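Long-range contact in major capsid protein P2 (Pseudoalteromonas phage pm2, PDB 2VVF), which forms the outer shell of the virion as its major capsid protein, a trimer whose every subunit is a double jelly roll: residues L62-R74 and G79-K91. Residues are numbered along the deposited sequence; the frame is centred on the assembly and turned at random.
Sequences LNDLILENTRHKR and GVVSFHFVRPEMK
Helix 63-71 lies across strand 80-84 with the axes 8.3 Å apart and inclined at 69°, bringing Ile66 over Val81, with turn 87-90 beside the helix's C-terminal end. Val81 pushes between Leu62, Leu65 and Ile66: its CG1 meets Leu62 CD2 tip to tip, and its CG2 packs against Ile66 CG1 and Leu65 CD2. With CG anti to the backbone N (chi1 177°) and chi2 at 64°, Leu65 sets CD2 over the centre of the Phe83 ring, a CH-pi contact 3.5 Å from the centroid. Asn69 ND2 gives a nearly straight hydrogen bond (3.0 Å) to Ser82 O, and its OD1 takes Arg74 NH1 at 2.9 Å in the carbonyl plane. That bond helps fix the guanidinium, with His72 CD2 over the centre of one face and His84 CB toward the rim of the other. Side-on, Arg74 grips Glu89 through NE to OE2 (2.9 Å) and NH2 to OE1 (3.0 Å), both on the syn sides, tilted from the carboxylate plane. A water donates to Glu68 OE2 and Asn69 OD1 and accepts from His84 N. A Schellman motif, Lys73 at positive phi, ends the helix before Arg74. Strand 80-84 pairs with 28-37, so the helix packs on a sheet of the N-terminal jelly roll.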
ATOM      1  N   LEU A  62     -17.510 -21.539  -6.180  1.00 25.85           N
ATOM      2  CA  LEU A  62     -16.638 -20.485  -6.686  1.00 25.57           C
ATOM      3  C   LEU A  62     -16.817 -19.184  -5.908  1.00 29.10           C
ATOM      4  O   LEU A  62     -15.956 -18.307  -5.943  1.00 28.75           O
ATOM      5  CB  LEU A  62     -16.886 -20.251  -8.178  1.00 25.57           C
ATOM      6  CG  LEU A  62     -15.742 -19.602  -8.957  1.00 30.18           C
ATOM      7  CD1 LEU A  62     -14.489 -20.463  -8.898  1.00 30.21           C
ATOM      8  CD2 LEU A  62     -16.156 -19.346 -10.398  1.00 32.76           C
ATOM      9  N   ASN A  63     -17.936 -19.069  -5.202  1.00 25.50           N
ATOM     10  CA  ASN A  63     -18.226 -17.876  -4.415  1.00 25.20           C
ATOM     11  C   ASN A  63     -17.262 -17.731  -3.243  1.00 29.19           C
ATOM     12  O   ASN A  63     -17.026 -16.627  -2.755  1.00 28.76           O
ATOM     13  CB  ASN A  63     -19.666 -17.899  -3.905  1.00 24.83           C
ATOM     14  CG  ASN A  63     -20.089 -16.573  -3.307  1.00 39.64           C
ATOM     15  OD1 ASN A  63     -19.914 -15.521  -3.919  1.00 32.48           O
ATOM     16  ND2 ASN A  63     -20.633 -16.615  -2.096  1.00 29.70           N
ATOM     17  N   ASP A  64     -16.713 -18.854  -2.794  1.00 25.86           N
ATOM     18  CA  ASP A  64     -15.768 -18.851  -1.687  1.00 25.70           C
ATOM     19  C   ASP A  64     -14.429 -18.269  -2.130  1.00 29.00           C
ATOM     20  O   ASP A  64     -13.667 -17.743  -1.315  1.00 28.73           O
ATOM     21  CB  ASP A  64     -15.586 -20.265  -1.131  1.00 27.76           C
ATOM     22  CG  ASP A  64     -16.654 -20.633  -0.120  1.00 39.85           C
ATOM     23  OD1 ASP A  64     -17.678 -21.226  -0.526  1.00 40.93           O
ATOM     24  OD2 ASP A  64     -16.478 -20.312   1.077  1.00 45.17           O
ATOM     25  N   LEU A  65     -14.152 -18.354  -3.429  1.00 24.78           N
ATOM     26  CA  LEU A  65     -12.922 -17.802  -3.982  1.00 24.26           C
ATOM     27  C   LEU A  65     -13.086 -16.292  -4.112  1.00 27.98           C
ATOM     28  O   LEU A  65     -12.128 -15.532  -3.961  1.00 27.65           O
ATOM     29  CB  LEU A  65     -12.615 -18.421  -5.347  1.00 24.21           C
ATOM     30  CG  LEU A  65     -11.385 -17.874  -6.078  1.00 28.61           C
ATOM     31  CD1 LEU A  65     -10.107 -18.178  -5.310  1.00 28.60           C
ATOM     32  CD2 LEU A  65     -11.303 -18.414  -7.497  1.00 30.49           C
ATOM     33  N   ILE A  66     -14.320 -15.867  -4.371  1.00 24.21           N
ATOM     34  CA  ILE A  66     -14.642 -14.450  -4.489  1.00 23.74           C
ATOM     35  C   ILE A  66     -14.517 -13.794  -3.117  1.00 27.24           C
ATOM     36  O   ILE A  66     -14.031 -12.670  -2.994  1.00 26.82           O
ATOM     37  CB  ILE A  66     -16.057 -14.246  -5.063  1.00 26.76           C
ATOM     38  CG1 ILE A  66     -16.086 -14.583  -6.555  1.00 27.04           C
ATOM     39  CG2 ILE A  66     -16.528 -12.822  -4.818  1.00 27.41           C
ATOM     40  CD1 ILE A  66     -17.476 -14.578  -7.152  1.00 32.85           C
ATOM     41  N   LEU A  67     -14.958 -14.512  -2.087  1.00 23.40           N
ATOM     42  CA  LEU A  67     -14.900 -14.024  -0.716  1.00 22.97           C
ATOM     43  C   LEU A  67     -13.461 -14.021  -0.207  1.00 26.80           C
ATOM     44  O   LEU A  67     -13.061 -13.147   0.563  1.00 26.31           O
ATOM     45  CB  LEU A  67     -15.788 -14.878   0.189  1.00 22.98           C
ATOM     46  CG  LEU A  67     -17.281 -14.829  -0.144  1.00 27.45           C
ATOM     47  CD1 LEU A  67     -18.076 -15.734   0.775  1.00 27.53           C
ATOM     48  CD2 LEU A  67     -17.795 -13.402  -0.074  1.00 29.51           C
ATOM     49  N   GLU A  68     -12.682 -14.999  -0.652  1.00 23.29           N
ATOM     50  CA  GLU A  68     -11.281 -15.094  -0.267  1.00 22.99           C
ATOM     51  C   GLU A  68     -10.533 -13.858  -0.753  1.00 26.91           C
ATOM     52  O   GLU A  68      -9.703 -13.300  -0.035  1.00 26.71           O
ATOM     53  CB  GLU A  68     -10.654 -16.351  -0.874  1.00 24.35           C
ATOM     54  CG  GLU A  68      -9.136 -16.349  -0.894  1.00 33.57           C
ATOM     55  CD  GLU A  68      -8.567 -17.683  -1.334  1.00 52.14           C
ATOM     56  OE1 GLU A  68      -9.054 -18.723  -0.843  1.00 47.02           O
ATOM     57  OE2 GLU A  68      -7.648 -17.690  -2.181  1.00 45.64           O
ATOM     58  N   ASN A  69     -10.834 -13.436  -1.978  1.00 23.20           N
ATOM     59  CA  ASN A  69     -10.197 -12.264  -2.568  1.00 22.77           C
ATOM     60  C   ASN A  69     -10.731 -10.977  -1.944  1.00 26.64           C
ATOM     61  O   ASN A  69      -9.981 -10.023  -1.727  1.00 26.24           O
ATOM     62  CB  ASN A  69     -10.408 -12.244  -4.085  1.00 21.98           C
ATOM     63  CG  ASN A  69      -9.701 -13.389  -4.788  1.00 37.18           C
ATOM     64  OD1 ASN A  69      -8.674 -13.884  -4.317  1.00 30.19           O
ATOM     65  ND2 ASN A  69     -10.245 -13.814  -5.922  1.00 27.05           N
ATOM     66  N   THR A  70     -12.031 -10.959  -1.661  1.00 22.99           N
ATOM     67  CA  THR A  70     -12.674  -9.797  -1.054  1.00 22.57           C
ATOM     68  C   THR A  70     -12.074  -9.493   0.317  1.00 26.17           C
ATOM     69  O   THR A  70     -11.874  -8.330   0.676  1.00 25.94           O
ATOM     70  CB  THR A  70     -14.199  -9.989  -0.953  1.00 29.47           C
ATOM     71  OG1 THR A  70     -14.736 -10.290  -2.247  1.00 28.72           O
ATOM     72  CG2 THR A  70     -14.863  -8.732  -0.416  1.00 27.80           C
ATOM     73  N   ARG A  71     -11.795 -10.546   1.080  1.00 22.19           N
ATOM     74  CA  ARG A  71     -11.227 -10.407   2.419  1.00 21.67           C
ATOM     75  C   ARG A  71      -9.908  -9.638   2.431  1.00 25.59           C
ATOM     76  O   ARG A  71      -9.648  -8.853   3.344  1.00 25.20           O
ATOM     77  CB  ARG A  71     -11.032 -11.780   3.063  1.00 20.53           C
ATOM     78  CG  ARG A  71     -11.136 -11.765   4.575  1.00 26.82           C
ATOM     79  CD  ARG A  71     -10.769 -13.114   5.157  1.00 29.91           C
ATOM     80  NE  ARG A  71      -9.345 -13.399   5.014  1.00 31.19           N
ATOM     81  CZ  ARG A  71      -8.388 -12.803   5.720  1.00 40.90           C
ATOM     82  NH1 ARG A  71      -8.699 -11.882   6.623  1.00 28.61           N
ATOM     83  NH2 ARG A  71      -7.119 -13.130   5.523  1.00 23.80           N
ATOM     84  N   HIS A  72      -9.071  -9.884   1.427  1.00 22.06           N
ATOM     85  CA  HIS A  72      -7.777  -9.218   1.323  1.00 21.78           C
ATOM     86  C   HIS A  72      -7.911  -7.892   0.589  1.00 25.98           C
ATOM     87  O   HIS A  72      -6.918  -7.201   0.346  1.00 25.64           O
ATOM     88  CB  HIS A  72      -6.776 -10.111   0.594  1.00 22.37           C
ATOM     89  CG  HIS A  72      -6.400 -11.341   1.357  1.00 25.70           C
ATOM     90  ND1 HIS A  72      -5.619 -11.304   2.492  1.00 27.24           N
ATOM     91  CD2 HIS A  72      -6.694 -12.646   1.144  1.00 27.35           C
ATOM     92  CE1 HIS A  72      -5.445 -12.533   2.944  1.00 26.69           C
ATOM     93  NE2 HIS A  72      -6.087 -13.366   2.146  1.00 27.07           N
ATOM     94  N   LYS A  73      -9.144  -7.552   0.228  1.00 22.56           N
ATOM     95  CA  LYS A  73      -9.431  -6.317  -0.490  1.00 22.14           C
ATOM     96  C   LYS A  73      -8.781  -6.310  -1.865  1.00 26.40           C
ATOM     97  O   LYS A  73      -8.293  -5.278  -2.324  1.00 26.34           O
ATOM     98  CB  LYS A  73      -8.988  -5.101   0.319  1.00 24.35           C
ATOM     99  CG  LYS A  73      -9.818  -4.859   1.567  1.00 34.36           C
ATOM    100  CD  LYS A  73     -10.138  -3.387   1.738  1.00 41.48           C
ATOM    101  CE  LYS A  73     -11.017  -3.157   2.952  1.00 49.17           C
ATOM    102  NZ  LYS A  73     -10.620  -1.928   3.688  1.00 57.43           N
ATOM    103  N   ARG A  74      -8.777  -7.465  -2.519  1.00 22.86           N
ATOM    104  CA  ARG A  74      -8.218  -7.575  -3.860  1.00 22.70           C
ATOM    105  C   ARG A  74      -9.271  -7.100  -4.857  1.00 27.95           C
ATOM    106  O   ARG A  74     -10.464  -7.094  -4.550  1.00 27.77           O
ATOM    107  CB  ARG A  74      -7.822  -9.023  -4.163  1.00 21.22           C
ATOM    108  CG  ARG A  74      -6.669  -9.547  -3.327  1.00 25.31           C
ATOM    109  CD  ARG A  74      -6.644 -11.065  -3.344  1.00 28.24           C
ATOM    110  NE  ARG A  74      -5.484 -11.604  -2.641  1.00 30.87           N
ATOM    111  CZ  ARG A  74      -5.345 -12.881  -2.303  1.00 40.75           C
ATOM    112  NH1 ARG A  74      -6.295 -13.755  -2.608  1.00 27.17           N
ATOM    113  NH2 ARG A  74      -4.258 -13.286  -1.662  1.00 26.26           N
ATOM    114  N   GLY A  79     -18.245 -11.090 -13.279  1.00 26.39           N
ATOM    115  CA  GLY A  79     -18.020 -11.843 -14.505  1.00 25.99           C
ATOM    116  C   GLY A  79     -16.624 -12.455 -14.536  1.00 29.25           C
ATOM    117  O   GLY A  79     -16.272 -13.163 -15.475  1.00 28.84           O
ATOM    118  N   VAL A  80     -15.833 -12.182 -13.505  1.00 25.41           N
ATOM    119  CA  VAL A  80     -14.481 -12.717 -13.426  1.00 25.03           C
ATOM    120  C   VAL A  80     -14.058 -13.004 -11.992  1.00 28.54           C
ATOM    121  O   VAL A  80     -14.361 -12.239 -11.076  1.00 28.23           O
ATOM    122  CB  VAL A  80     -13.453 -11.800 -14.127  1.00 28.85           C
ATOM    123  CG1 VAL A  80     -12.194 -12.585 -14.482  1.00 28.53           C
ATOM    124  CG2 VAL A  80     -14.056 -11.161 -15.366  1.00 28.65           C
ATOM    125  N   VAL A  81     -13.343 -14.108 -11.812  1.00 24.67           N
ATOM    126  CA  VAL A  81     -12.829 -14.499 -10.505  1.00 24.24           C
ATOM    127  C   VAL A  81     -11.420 -15.048 -10.701  1.00 27.31           C
ATOM    128  O   VAL A  81     -11.188 -15.903 -11.556  1.00 26.84           O
ATOM    129  CB  VAL A  81     -13.758 -15.502  -9.790  1.00 28.21           C
ATOM    130  CG1 VAL A  81     -13.735 -16.851 -10.488  1.00 27.97           C
ATOM    131  CG2 VAL A  81     -13.368 -15.637  -8.324  1.00 28.05           C
ATOM    132  N   SER A  82     -10.470 -14.516  -9.942  1.00 23.48           N
ATOM    133  CA  SER A  82      -9.078 -14.914 -10.087  1.00 22.94           C
ATOM    134  C   SER A  82      -8.566 -15.847  -9.002  1.00 25.75           C
ATOM    135  O   SER A  82      -8.990 -15.778  -7.850  1.00 25.16           O
ATOM    136  CB  SER A  82      -8.176 -13.678 -10.172  1.00 26.35           C
ATOM    137  OG  SER A  82      -8.604 -12.797 -11.197  1.00 34.71           O
ATOM    138  N   PHE A  83      -7.626 -16.704  -9.386  1.00 21.86           N
ATOM    139  CA  PHE A  83      -6.978 -17.622  -8.462  1.00 21.25           C
ATOM    140  C   PHE A  83      -5.622 -17.010  -8.162  1.00 24.91           C
ATOM    141  O   PHE A  83      -4.702 -17.103  -8.974  1.00 24.52           O
ATOM    142  CB  PHE A  83      -6.775 -18.991  -9.114  1.00 22.85           C
ATOM    143  CG  PHE A  83      -8.029 -19.810  -9.220  1.00 24.20           C
ATOM    144  CD1 PHE A  83      -8.289 -20.825  -8.314  1.00 27.12           C
ATOM    145  CD2 PHE A  83      -8.934 -19.587 -10.245  1.00 26.18           C
ATOM    146  CE1 PHE A  83      -9.439 -21.589  -8.419  1.00 27.89           C
ATOM    147  CE2 PHE A  83     -10.082 -20.350 -10.354  1.00 28.79           C
ATOM    148  CZ  PHE A  83     -10.333 -21.350  -9.441  1.00 26.82           C
ATOM    149  N   HIS A  84      -5.513 -16.344  -7.018  1.00 21.49           N
ATOM    150  CA  HIS A  84      -4.264 -15.700  -6.637  1.00 21.38           C
ATOM    151  C   HIS A  84      -3.324 -16.664  -5.926  1.00 25.45           C
ATOM    152  O   HIS A  84      -3.412 -16.848  -4.711  1.00 25.16           O
ATOM    153  CB  HIS A  84      -4.534 -14.488  -5.743  1.00 22.11           C
ATOM    154  CG  HIS A  84      -5.201 -13.349  -6.450  1.00 25.37           C
ATOM    155  ND1 HIS A  84      -4.494 -12.325  -7.042  1.00 27.10           N
ATOM    156  CD2 HIS A  84      -6.509 -13.069  -6.649  1.00 26.96           C
ATOM    157  CE1 HIS A  84      -5.339 -11.466  -7.582  1.00 26.41           C
ATOM    158  NE2 HIS A  84      -6.569 -11.894  -7.359  1.00 26.72           N
ATOM    159  N   PHE A  85      -2.416 -17.273  -6.683  1.00 21.73           N
ATOM    160  CA  PHE A  85      -1.445 -18.185  -6.095  1.00 21.40           C
ATOM    161  C   PHE A  85      -0.379 -17.342  -5.416  1.00 25.74           C
ATOM    162  O   PHE A  85      -0.019 -17.578  -4.262  1.00 25.45           O
ATOM    163  CB  PHE A  85      -0.855 -19.105  -7.160  1.00 22.86           C
ATOM    164  CG  PHE A  85      -1.875 -20.002  -7.797  1.00 24.05           C
ATOM    165  CD1 PHE A  85      -2.445 -21.036  -7.076  1.00 26.88           C
ATOM    166  CD2 PHE A  85      -2.325 -19.759  -9.083  1.00 26.00           C
ATOM    167  CE1 PHE A  85      -3.413 -21.843  -7.643  1.00 27.73           C
ATOM    168  CE2 PHE A  85      -3.292 -20.562  -9.655  1.00 28.71           C
ATOM    169  CZ  PHE A  85      -3.838 -21.604  -8.934  1.00 26.77           C
ATOM    170  N   VAL A  86       0.063 -16.305  -6.115  1.00 22.56           N
ATOM    171  CA  VAL A  86       1.010 -15.358  -5.551  1.00 22.31           C
ATOM    172  C   VAL A  86       0.201 -14.488  -4.592  1.00 26.46           C
ATOM    173  O   VAL A  86      -0.847 -13.955  -4.964  1.00 26.25           O
ATOM    174  CB  VAL A  86       1.658 -14.499  -6.656  1.00 26.06           C
ATOM    175  CG1 VAL A  86       2.267 -13.235  -6.068  1.00 25.79           C
ATOM    176  CG2 VAL A  86       2.700 -15.306  -7.417  1.00 25.88           C
ATOM    177  N   ARG A  87       0.659 -14.381  -3.348  1.00 22.73           N
ATOM    178  CA  ARG A  87      -0.047 -13.586  -2.347  1.00 22.19           C
ATOM    179  C   ARG A  87       0.482 -12.155  -2.296  1.00 25.75           C
ATOM    180  O   ARG A  87       1.561 -11.894  -1.766  1.00 25.39           O
ATOM    181  CB  ARG A  87       0.028 -14.263  -0.977  1.00 21.58           C
ATOM    182  CG  ARG A  87      -0.515 -15.690  -0.984  1.00 28.92           C
ATOM    183  CD  ARG A  87      -0.553 -16.286   0.411  1.00 34.74           C
ATOM    184  NE  ARG A  87      -1.531 -15.617   1.264  1.00 38.86           N
ATOM    185  CZ  ARG A  87      -2.586 -16.216   1.807  1.00 48.91           C
ATOM    186  NH1 ARG A  87      -2.806 -17.504   1.589  1.00 32.28           N
ATOM    187  NH2 ARG A  87      -3.420 -15.525   2.572  1.00 36.68           N
ATOM    188  N   PRO A  88      -0.287 -11.237  -2.873  1.00 22.23           N
ATOM    189  CA  PRO A  88       0.091  -9.826  -2.964  1.00 21.98           C
ATOM    190  C   PRO A  88       0.253  -9.101  -1.628  1.00 26.09           C
ATOM    191  O   PRO A  88       0.900  -8.055  -1.561  1.00 25.61           O
ATOM    192  CB  PRO A  88      -1.067  -9.202  -3.754  1.00 23.66           C
ATOM    193  CG  PRO A  88      -1.783 -10.356  -4.402  1.00 28.03           C
ATOM    194  CD  PRO A  88      -1.614 -11.497  -3.457  1.00 23.64           C
ATOM    195  N   GLU A  89      -0.347  -9.644  -0.574  1.00 22.78           N
ATOM    196  CA  GLU A  89      -0.294  -9.018   0.743  1.00 22.51           C
ATOM    197  C   GLU A  89       0.957  -9.385   1.538  1.00 27.32           C
ATOM    198  O   GLU A  89       1.211  -8.826   2.608  1.00 26.90           O
ATOM    199  CB  GLU A  89      -1.548  -9.371   1.548  1.00 23.66           C
ATOM    200  CG  GLU A  89      -2.852  -8.990   0.867  1.00 31.73           C
ATOM    201  CD  GLU A  89      -3.237  -9.950  -0.244  1.00 44.89           C
ATOM    202  OE1 GLU A  89      -2.737 -11.095  -0.245  1.00 32.37           O
ATOM    203  OE2 GLU A  89      -4.042  -9.557  -1.114  1.00 36.13           O
ATOM    204  N   MET A  90       1.734 -10.327   1.013  1.00 24.43           N
ATOM    205  CA  MET A  90       2.946 -10.778   1.687  1.00 24.44           C
ATOM    206  C   MET A  90       3.986  -9.675   1.856  1.00 29.43           C
ATOM    207  O   MET A  90       4.187  -8.853   0.963  1.00 28.80           O
ATOM    208  CB  MET A  90       3.562 -11.970   0.951  1.00 26.62           C
ATOM    209  CG  MET A  90       2.663 -13.195   0.883  1.00 30.03           C
ATOM    210  SD  MET A  90       1.848 -13.558   2.450  1.00 33.88           S
ATOM    211  CE  MET A  90       3.230 -14.085   3.447  1.00 30.56           C
ATOM    212  N   LYS A  91       4.646  -9.677   3.011  1.00 27.12           N
ATOM    213  CA  LYS A  91       5.702  -8.717   3.319  1.00 27.30           C
ATOM    214  C   LYS A  91       6.938  -9.492   3.768  1.00 32.47           C
ATOM    215  O   LYS A  91       6.837 -10.428   4.560  1.00 32.21           O
ATOM    216  CB  LYS A  91       5.254  -7.757   4.425  1.00 29.68           C
ATOM    217  CG  LYS A  91       4.007  -6.953   4.090  1.00 41.83           C
ATOM    218  CD  LYS A  91       4.351  -5.684   3.331  1.00 50.44           C
ATOM    219  CE  LYS A  91       5.381  -4.854   4.077  1.00 60.35           C
ATOM    220  NZ  LYS A  91       5.851  -3.696   3.267  1.00 69.02           N
TER
HETATM  221  O   HOH W   1      -7.127 -16.683  -4.524  1.00 21.00           O
HETATM  222  O   HOH W   2     -11.363 -12.063  -7.932  1.00 28.39           O
HETATM  223  O   HOH W   3      -5.794 -15.378   4.561  1.00 19.29           O